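Local coordinates for FERM, ARHGEF and pleckstrin domain-containing protein 2 (PDB 6D2K) that activates the small GTPase RAC1 as a guanine nucleotide exchange factor, acting in semaphorin responses, actin remodelling and integrin signalling, at residues E115-T120 and R188-Y193; Y193-H198 and N209-H214. All coordinates share one frame; numbering follows the deposited sequence.

Interaction 1: E115-T120 and R188-Y193; sequences ERLTCT and RKLEMY
M192, L190 and L117 bury most of the surface where two loops of the helical FERM central domain pass each other, one joining helix 98-113 to helix 121-136 and the other leaving helix 176-187. The pair illustrates how loops without a shared strand can still be fitted together: no direct hydrogen bond crosses between them, and van der Waals contacts and one bridging water join them. On the 188-193 side the backbone folds into a type I beta turn from L190 to Y193, closed by Y193 N to L190 O at 3.0 Å, and both L190 and M192 point toward the other loop. L117 has CG anti to its own nitrogen (chi1 -172°), which carries CG toward the turn, and CD1 is the branch that touches most of it. There the methyl meets L190 CD1 at 3.9 Å and the peptide at the end of the turn, with M192 O 3.7 Å from L117 CD1; the two leucines meet roughly perpendicular. The other branch of L190, CD2, rests on C119 CB. M192 runs alongside T118, and its CG comes within 3.5 Å of T118 OG1. Bent at both chi2 (-60°) and chi3 (-68°), the methionine folds over the 115-120 loop, bringing its terminal methyl to the backbone carbonyl of R116, CE to O 3.6 Å. The guanidinium of R116 is engaged elsewhere, in a salt bridge with E114. L117 also packs on L108 of helix 98-113. A single water bridges the two backbones, donating to T118 O at 2.7 Å and accepting from M192 N at 3.0 Å.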
ATOM      1  N   GLU A 115       9.051  -6.080   3.531  1.00 14.74           N
ATOM      2  CA  GLU A 115       9.886  -5.219   4.368  1.00 18.23           C
ATOM      3  C   GLU A 115       9.532  -3.737   4.249  1.00 21.17           C
ATOM      4  O   GLU A 115      10.385  -2.859   4.413  1.00 21.98           O
ATOM      5  CB  GLU A 115      11.370  -5.478   4.077  1.00 22.77           C
ATOM      6  CG  GLU A 115      11.739  -6.954   4.230  1.00 19.90           C
ATOM      7  CD  GLU A 115      13.208  -7.219   3.973  1.00 27.94           C
ATOM      8  OE1 GLU A 115      13.992  -7.155   4.939  1.00 32.78           O
ATOM      9  OE2 GLU A 115      13.565  -7.502   2.811  1.00 29.86           O
ATOM     10  N   ARG A 116       8.264  -3.466   3.967  1.00 20.35           N
ATOM     11  CA  ARG A 116       7.731  -2.104   3.998  1.00 18.72           C
ATOM     12  C   ARG A 116       7.226  -1.748   5.386  1.00 17.71           C
ATOM     13  O   ARG A 116       7.448  -0.647   5.887  1.00 23.66           O
ATOM     14  CB  ARG A 116       6.581  -1.973   3.003  1.00 21.81           C
ATOM     15  CG  ARG A 116       7.005  -2.187   1.557  1.00 28.91           C
ATOM     16  CD  ARG A 116       5.850  -1.978   0.591  1.00 30.50           C
ATOM     17  NE  ARG A 116       5.986  -2.861  -0.564  1.00 39.94           N
ATOM     18  CZ  ARG A 116       6.828  -2.648  -1.571  1.00 40.48           C
ATOM     19  NH1 ARG A 116       7.603  -1.570  -1.572  1.00 44.46           N
ATOM     20  NH2 ARG A 116       6.889  -3.509  -2.579  1.00 36.96           N
ATOM     21  N   LEU A 117       6.513  -2.689   5.991  1.00 17.32           N
ATOM     22  CA  LEU A 117       5.988  -2.523   7.327  1.00 18.85           C
ATOM     23  C   LEU A 117       7.042  -3.021   8.289  1.00 23.09           C
ATOM     24  O   LEU A 117       7.237  -4.230   8.417  1.00 30.63           O
ATOM     25  CB  LEU A 117       4.719  -3.365   7.501  1.00 17.09           C
ATOM     26  CG  LEU A 117       3.932  -3.147   8.795  1.00 16.41           C
ATOM     27  CD1 LEU A 117       3.494  -1.719   8.871  1.00 17.07           C
ATOM     28  CD2 LEU A 117       2.728  -4.076   8.881  1.00 17.93           C
ATOM     29  N   THR A 118       7.745  -2.110   8.946  1.00 18.95           N
ATOM     30  CA  THR A 118       8.759  -2.538   9.897  1.00 21.00           C
ATOM     31  C   THR A 118       8.281  -2.299  11.326  1.00 18.71           C
ATOM     32  O   THR A 118       7.387  -1.491  11.572  1.00 20.37           O
ATOM     33  CB  THR A 118      10.146  -1.930   9.595  1.00 26.92           C
ATOM     34  OG1 THR A 118      10.014  -0.534   9.314  1.00 22.25           O
ATOM     35  CG2 THR A 118      10.769  -2.612   8.372  1.00 31.99           C
ATOM     36  N   CYS A 119       8.850  -3.048  12.260  1.00 17.83           N
ATOM     37  CA  CYS A 119       8.430  -3.002  13.654  1.00 20.20           C
ATOM     38  C   CYS A 119       9.404  -3.853  14.441  1.00 17.23           C
ATOM     39  O   CYS A 119      10.291  -4.480  13.855  1.00 17.55           O
ATOM     40  CB  CYS A 119       7.001  -3.532  13.808  1.00 21.08           C
ATOM     41  SG  CYS A 119       6.695  -5.160  13.097  1.00 21.41           S
ATOM     42  N   THR A 120       9.243  -3.882  15.761  1.00 17.79           N
ATOM     43  CA  THR A 120      10.140  -4.658  16.599  1.00 16.57           C
ATOM     44  C   THR A 120       9.988  -6.143  16.306  1.00 19.00           C
ATOM     45  O   THR A 120       8.985  -6.574  15.735  1.00 16.65           O
ATOM     46  CB  THR A 120       9.896  -4.395  18.096  1.00 17.07           C
ATOM     47  OG1 THR A 120       8.535  -4.722  18.434  1.00 21.39           O
ATOM     48  CG2 THR A 120      10.172  -2.942  18.447  1.00 21.21           C
ATOM     49  N   ARG A 188      -2.060  -0.756  12.903  1.00 12.81           N
ATOM     50  CA  ARG A 188      -2.479   0.638  12.702  1.00 14.25           C
ATOM     51  C   ARG A 188      -1.743   1.590  13.621  1.00 15.78           C
ATOM     52  O   ARG A 188      -1.761   2.801  13.387  1.00 17.66           O
ATOM     53  CB  ARG A 188      -3.986   0.794  12.879  1.00 16.67           C
ATOM     54  CG  ARG A 188      -4.441   0.802  14.321  1.00 17.81           C
ATOM     55  CD  ARG A 188      -5.946   0.795  14.390  1.00 23.24           C
ATOM     56  NE  ARG A 188      -6.410   0.944  15.763  1.00 25.97           N
ATOM     57  CZ  ARG A 188      -6.678   2.114  16.327  1.00 30.96           C
ATOM     58  NH1 ARG A 188      -7.092   2.162  17.585  1.00 34.20           N
ATOM     59  NH2 ARG A 188      -6.545   3.235  15.626  1.00 30.25           N
ATOM     60  N   LYS A 189      -1.104   1.063  14.664  1.00 14.85           N
ATOM     61  CA  LYS A 189      -0.326   1.922  15.573  1.00 15.68           C
ATOM     62  C   LYS A 189       1.147   2.025  15.192  1.00 17.55           C
ATOM     63  O   LYS A 189       1.906   2.779  15.822  1.00 19.68           O
ATOM     64  CB  LYS A 189      -0.440   1.436  17.027  1.00 17.44           C
ATOM     65  CG  LYS A 189      -1.842   1.532  17.617  1.00 23.90           C
ATOM     66  CD  LYS A 189      -2.271   2.979  17.741  1.00 30.30           C
ATOM     67  CE  LYS A 189      -3.588   3.100  18.480  1.00 36.97           C
ATOM     68  NZ  LYS A 189      -4.028   4.518  18.570  1.00 41.43           N
ATOM     69  N   LEU A 190       1.561   1.283  14.166  1.00 13.44           N
ATOM     70  CA  LEU A 190       2.949   1.293  13.722  1.00 14.58           C
ATOM     71  C   LEU A 190       3.222   2.536  12.902  1.00 15.00           C
ATOM     72  O   LEU A 190       2.402   2.936  12.085  1.00 14.25           O
ATOM     73  CB  LEU A 190       3.276   0.066  12.876  1.00 13.25           C
ATOM     74  CG  LEU A 190       3.047  -1.245  13.619  1.00 15.82           C
ATOM     75  CD1 LEU A 190       3.303  -2.402  12.677  1.00 17.39           C
ATOM     76  CD2 LEU A 190       3.960  -1.302  14.845  1.00 16.60           C
ATOM     77  N   GLU A 191       4.382   3.134  13.131  1.00 16.01           N
ATOM     78  CA  GLU A 191       4.765   4.344  12.408  1.00 17.34           C
ATOM     79  C   GLU A 191       4.793   4.083  10.907  1.00 15.40           C
ATOM     80  O   GLU A 191       4.521   4.991  10.111  1.00 15.57           O
ATOM     81  CB  GLU A 191       6.134   4.817  12.888  1.00 22.61           C
ATOM     82  CG  GLU A 191       6.589   6.144  12.297  1.00 26.80           C
ATOM     83  CD  GLU A 191       7.844   6.658  12.976  1.00 33.02           C
ATOM     84  OE1 GLU A 191       7.756   7.685  13.681  1.00 32.64           O
ATOM     85  OE2 GLU A 191       8.904   6.018  12.816  1.00 38.24           O
ATOM     86  N   MET A 192       5.110   2.851  10.514  1.00 14.27           N
ATOM     87  CA  MET A 192       5.204   2.526   9.093  1.00 12.29           C
ATOM     88  C   MET A 192       3.900   2.019   8.457  1.00 13.52           C
ATOM     89  O   MET A 192       3.884   1.642   7.281  1.00 13.04           O
ATOM     90  CB  MET A 192       6.347   1.538   8.846  1.00 17.82           C
ATOM     91  CG  MET A 192       7.742   2.148   9.109  1.00 17.26           C
ATOM     92  SD  MET A 192       8.098   3.581   8.044  1.00 20.77           S
ATOM     93  CE  MET A 192       8.224   2.775   6.457  1.00 24.71           C
ATOM     94  N   TYR A 193       2.815   2.007   9.226  1.00 11.76           N
ATOM     95  CA  TYR A 193       1.506   1.601   8.704  1.00 12.35           C
ATOM     96  C   TYR A 193       1.129   2.438   7.483  1.00 12.13           C
ATOM     97  O   TYR A 193       1.055   3.663   7.563  1.00 13.29           O
ATOM     98  CB  TYR A 193       0.432   1.710   9.799  1.00 15.57           C
ATOM     99  CG  TYR A 193      -1.005   1.601   9.309  1.00 11.09           C
ATOM    100  CD1 TYR A 193      -1.537   0.381   8.925  1.00 10.59           C
ATOM    101  CD2 TYR A 193      -1.818   2.720   9.229  1.00 12.24           C
ATOM    102  CE1 TYR A 193      -2.838   0.279   8.482  1.00 12.45           C
ATOM    103  CE2 TYR A 193      -3.119   2.631   8.783  1.00 13.99           C
ATOM    104  CZ  TYR A 193      -3.624   1.407   8.403  1.00 12.38           C
ATOM    105  OH  TYR A 193      -4.918   1.295   7.941  1.00 15.87           O
TER
HETATM  106  O   HOH W   1       6.764   1.046  12.194  1.00 19.51           O

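Interaction 2: Y193-H198 and N209-H214; sequences YGIRFH and NLAVSH
F197 and N209 lie stacked, ring and carboxamide planes only 7° apart, at the end of the contact where the linker from the helical domain enters the antiparallel sheet of the C-terminal PH-like domain. With CG anti to the carbonyl carbon (chi1 -71°), N209 carries CB and the carboxamide over the ring. CB makes a CH-pi contact, 3.7 Å from the F197 centroid, and the amide continues across the same face until ND2 is 3.4 Å from F197 CD2. That amide nitrogen is not spent on the ring: it donates to G222 O, which helps to fix the rotation of the flat group. A211 CB approaches the same ring at its edge and also touches I195 CG2 at 3.9 Å. Replacing F197 by an alanine would probably leave the N209 amide without the ring it lies on and open a gap beside A211. Next along the chain, H198 and L210 form an antiparallel hydrogen-bonded pair, with H198 N to L210 O at 2.8 Å and L210 N to H198 O at 2.9 Å. The imidazole of H198 turns its edge to the same L210 carbonyl, CD2 lying 3.5 Å from O. Toward G194 the backbones separate and water takes over: one molecule accepts from R196 N and V212 N, another donates to G194 O and V212 O. R196 folds back so that NH1 bonds I195 O from above the carbonyl plane, with O in the plane of the guanidinium, while NH2 forms a salt bridge with D111 of helix 98-113. Around the pairing, strand 216-221 flanks strand 207-213, with F220 against F197, while F273 of helix 267-284 meets both H198 and L210.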
ATOM      1  N   TYR A 193       2.815   2.007   9.226  1.00 11.76           N
ATOM      2  CA  TYR A 193       1.506   1.601   8.704  1.00 12.35           C
ATOM      3  C   TYR A 193       1.129   2.438   7.483  1.00 12.13           C
ATOM      4  O   TYR A 193       1.055   3.663   7.563  1.00 13.29           O
ATOM      5  CB  TYR A 193       0.432   1.710   9.799  1.00 15.57           C
ATOM      6  CG  TYR A 193      -1.005   1.601   9.309  1.00 11.09           C
ATOM      7  CD1 TYR A 193      -1.537   0.381   8.925  1.00 10.59           C
ATOM      8  CD2 TYR A 193      -1.818   2.720   9.229  1.00 12.24           C
ATOM      9  CE1 TYR A 193      -2.838   0.279   8.482  1.00 12.45           C
ATOM     10  CE2 TYR A 193      -3.119   2.631   8.783  1.00 13.99           C
ATOM     11  CZ  TYR A 193      -3.624   1.407   8.403  1.00 12.38           C
ATOM     12  OH  TYR A 193      -4.918   1.295   7.941  1.00 15.87           O
ATOM     13  N   GLY A 194       0.912   1.758   6.362  1.00 11.27           N
ATOM     14  CA  GLY A 194       0.531   2.394   5.105  1.00 11.64           C
ATOM     15  C   GLY A 194       1.613   3.226   4.431  1.00 13.52           C
ATOM     16  O   GLY A 194       1.328   3.916   3.447  1.00 15.67           O
ATOM     17  N   ILE A 195       2.847   3.161   4.926  1.00 11.22           N
ATOM     18  CA  ILE A 195       3.892   4.066   4.426  1.00 13.20           C
ATOM     19  C   ILE A 195       4.623   3.494   3.211  1.00 13.53           C
ATOM     20  O   ILE A 195       5.011   2.322   3.201  1.00 15.17           O
ATOM     21  CB  ILE A 195       4.922   4.405   5.519  1.00 11.03           C
ATOM     22  CG1 ILE A 195       4.254   5.151   6.676  1.00 16.04           C
ATOM     23  CG2 ILE A 195       6.082   5.241   4.940  1.00 15.83           C
ATOM     24  CD1 ILE A 195       3.815   6.565   6.317  1.00 15.60           C
ATOM     25  N   ARG A 196       4.801   4.329   2.183  1.00 13.48           N
ATOM     26  CA  ARG A 196       5.655   4.013   1.042  1.00 14.61           C
ATOM     27  C   ARG A 196       6.559   5.219   0.826  1.00 12.94           C
ATOM     28  O   ARG A 196       6.074   6.354   0.734  1.00 14.26           O
ATOM     29  CB  ARG A 196       4.817   3.746  -0.217  1.00 14.90           C
ATOM     30  CG  ARG A 196       4.037   2.434  -0.194  1.00 19.70           C
ATOM     31  CD  ARG A 196       2.658   2.587   0.457  1.00 21.56           C
ATOM     32  NE  ARG A 196       1.872   1.352   0.354  1.00 19.17           N
ATOM     33  CZ  ARG A 196       1.960   0.328   1.199  1.00 19.84           C
ATOM     34  NH1 ARG A 196       2.799   0.361   2.226  1.00 19.58           N
ATOM     35  NH2 ARG A 196       1.212  -0.743   1.002  1.00 19.42           N
ATOM     36  N   PHE A 197       7.866   4.977   0.808  1.00 11.67           N
ATOM     37  CA  PHE A 197       8.848   6.049   0.664  1.00 12.22           C
ATOM     38  C   PHE A 197       9.052   6.463  -0.785  1.00 14.87           C
ATOM     39  O   PHE A 197       9.061   5.624  -1.694  1.00 14.69           O
ATOM     40  CB  PHE A 197      10.194   5.586   1.214  1.00 16.06           C
ATOM     41  CG  PHE A 197      10.269   5.568   2.719  1.00 15.60           C
ATOM     42  CD1 PHE A 197       9.307   6.187   3.489  1.00 17.59           C
ATOM     43  CD2 PHE A 197      11.343   4.973   3.353  1.00 23.78           C
ATOM     44  CE1 PHE A 197       9.402   6.193   4.875  1.00 19.42           C
ATOM     45  CE2 PHE A 197      11.440   4.977   4.739  1.00 26.68           C
ATOM     46  CZ  PHE A 197      10.467   5.583   5.490  1.00 22.51           C
ATOM     47  N   HIS A 198       9.251   7.759  -0.973  1.00 14.95           N
ATOM     48  CA  HIS A 198       9.645   8.319  -2.254  1.00 13.90           C
ATOM     49  C   HIS A 198      10.890   9.146  -1.977  1.00 15.01           C
ATOM     50  O   HIS A 198      10.830  10.145  -1.265  1.00 14.15           O
ATOM     51  CB  HIS A 198       8.531   9.213  -2.818  1.00 14.93           C
ATOM     52  CG  HIS A 198       7.208   8.520  -2.956  1.00 17.17           C
ATOM     53  ND1 HIS A 198       6.620   8.274  -4.181  1.00 19.35           N
ATOM     54  CD2 HIS A 198       6.352   8.035  -2.023  1.00 17.69           C
ATOM     55  CE1 HIS A 198       5.470   7.649  -3.995  1.00 20.48           C
ATOM     56  NE2 HIS A 198       5.281   7.499  -2.696  1.00 19.72           N
ATOM     57  N   ASN A 209      13.140  10.813   2.878  1.00 19.40           N
ATOM     58  CA  ASN A 209      12.092   9.999   2.286  1.00 17.32           C
ATOM     59  C   ASN A 209      10.765  10.709   2.466  1.00 15.27           C
ATOM     60  O   ASN A 209      10.371  11.024   3.592  1.00 18.16           O
ATOM     61  CB  ASN A 209      12.048   8.617   2.944  1.00 16.96           C
ATOM     62  CG  ASN A 209      13.242   7.758   2.568  1.00 21.23           C
ATOM     63  OD1 ASN A 209      13.557   7.590   1.391  1.00 22.67           O
ATOM     64  ND2 ASN A 209      13.918   7.221   3.570  1.00 27.77           N
ATOM     65  N   LEU A 210      10.086  10.982   1.359  1.00 13.52           N
ATOM     66  CA  LEU A 210       8.746  11.558   1.397  1.00 13.30           C
ATOM     67  C   LEU A 210       7.694  10.459   1.464  1.00 13.11           C
ATOM     68  O   LEU A 210       7.857   9.366   0.898  1.00 13.11           O
ATOM     69  CB  LEU A 210       8.481  12.433   0.166  1.00 13.24           C
ATOM     70  CG  LEU A 210       9.292  13.720   0.090  1.00 13.60           C
ATOM     71  CD1 LEU A 210       9.039  14.416  -1.237  1.00 15.02           C
ATOM     72  CD2 LEU A 210       8.934  14.653   1.237  1.00 18.00           C
ATOM     73  N   ALA A 211       6.613  10.752   2.172  1.00 12.71           N
ATOM     74  CA  ALA A 211       5.476   9.834   2.216  1.00 12.42           C
ATOM     75  C   ALA A 211       4.201  10.622   2.411  1.00 12.33           C
ATOM     76  O   ALA A 211       4.226  11.826   2.654  1.00 12.97           O
ATOM     77  CB  ALA A 211       5.654   8.790   3.326  1.00 12.54           C
ATOM     78  N   VAL A 212       3.067   9.943   2.296  1.00 12.91           N
ATOM     79  CA  VAL A 212       1.792  10.606   2.530  1.00 12.84           C
ATOM     80  C   VAL A 212       0.862   9.675   3.301  1.00 14.83           C
ATOM     81  O   VAL A 212       0.919   8.446   3.154  1.00 16.57           O
ATOM     82  CB  VAL A 212       1.150  11.108   1.209  1.00 14.29           C
ATOM     83  CG1 VAL A 212       0.753   9.946   0.330  1.00 16.77           C
ATOM     84  CG2 VAL A 212      -0.041  12.023   1.503  1.00 16.79           C
ATOM     85  N   SER A 213       0.037  10.256   4.163  1.00 13.21           N
ATOM     86  CA  SER A 213      -0.864   9.460   5.004  1.00 13.11           C
ATOM     87  C   SER A 213      -2.180  10.213   5.174  1.00 15.71           C
ATOM     88  O   SER A 213      -2.340  11.330   4.672  1.00 15.05           O
ATOM     89  CB  SER A 213      -0.247   9.222   6.379  1.00 17.82           C
ATOM     90  OG  SER A 213      -0.332  10.412   7.170  1.00 16.72           O
ATOM     91  N   HIS A 214      -3.123   9.604   5.890  1.00 15.83           N
ATOM     92  CA  HIS A 214      -4.397  10.244   6.165  1.00 19.28           C
ATOM     93  C   HIS A 214      -4.190  11.566   6.924  1.00 15.45           C
ATOM     94  O   HIS A 214      -5.068  12.438   6.929  1.00 19.12           O
ATOM     95  CB  HIS A 214      -5.301   9.287   6.964  1.00 19.03           C
ATOM     96  CG  HIS A 214      -4.822   9.030   8.356  1.00 19.31           C
ATOM     97  ND1 HIS A 214      -3.955   8.007   8.667  1.00 24.53           N
ATOM     98  CD2 HIS A 214      -5.087   9.669   9.522  1.00 18.90           C
ATOM     99  CE1 HIS A 214      -3.697   8.030   9.962  1.00 24.45           C
ATOM    100  NE2 HIS A 214      -4.368   9.032  10.503  1.00 24.06           N
TER
HETATM  101  O   HOH W   2      -0.581   6.140   3.953  1.00 26.99           O
HETATM  102  O   HOH W   3       3.425   6.985   1.744  1.00 21.60           O

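In the fold
Interactions 1 and 2 follow one another along the chain and share Y193, where the first ends and the second begins; their centres are 11 Å apart. They touch directly, M192 CE lying 3.7 Å from F197 CZ. Together they trace the passage from helix 176-187 of the central domain to strands 198-201 and 207-213 of the PH-like sheet. Helix 98-113 lies beside both, taking the side chains of L117, Y193 and R196, and Y193 also meets F88 edge-to-face. The 188-198 linker is therefore packed against both lobes, consistent with the FERM domain holding its central and C-terminal lobes in a defined relative position.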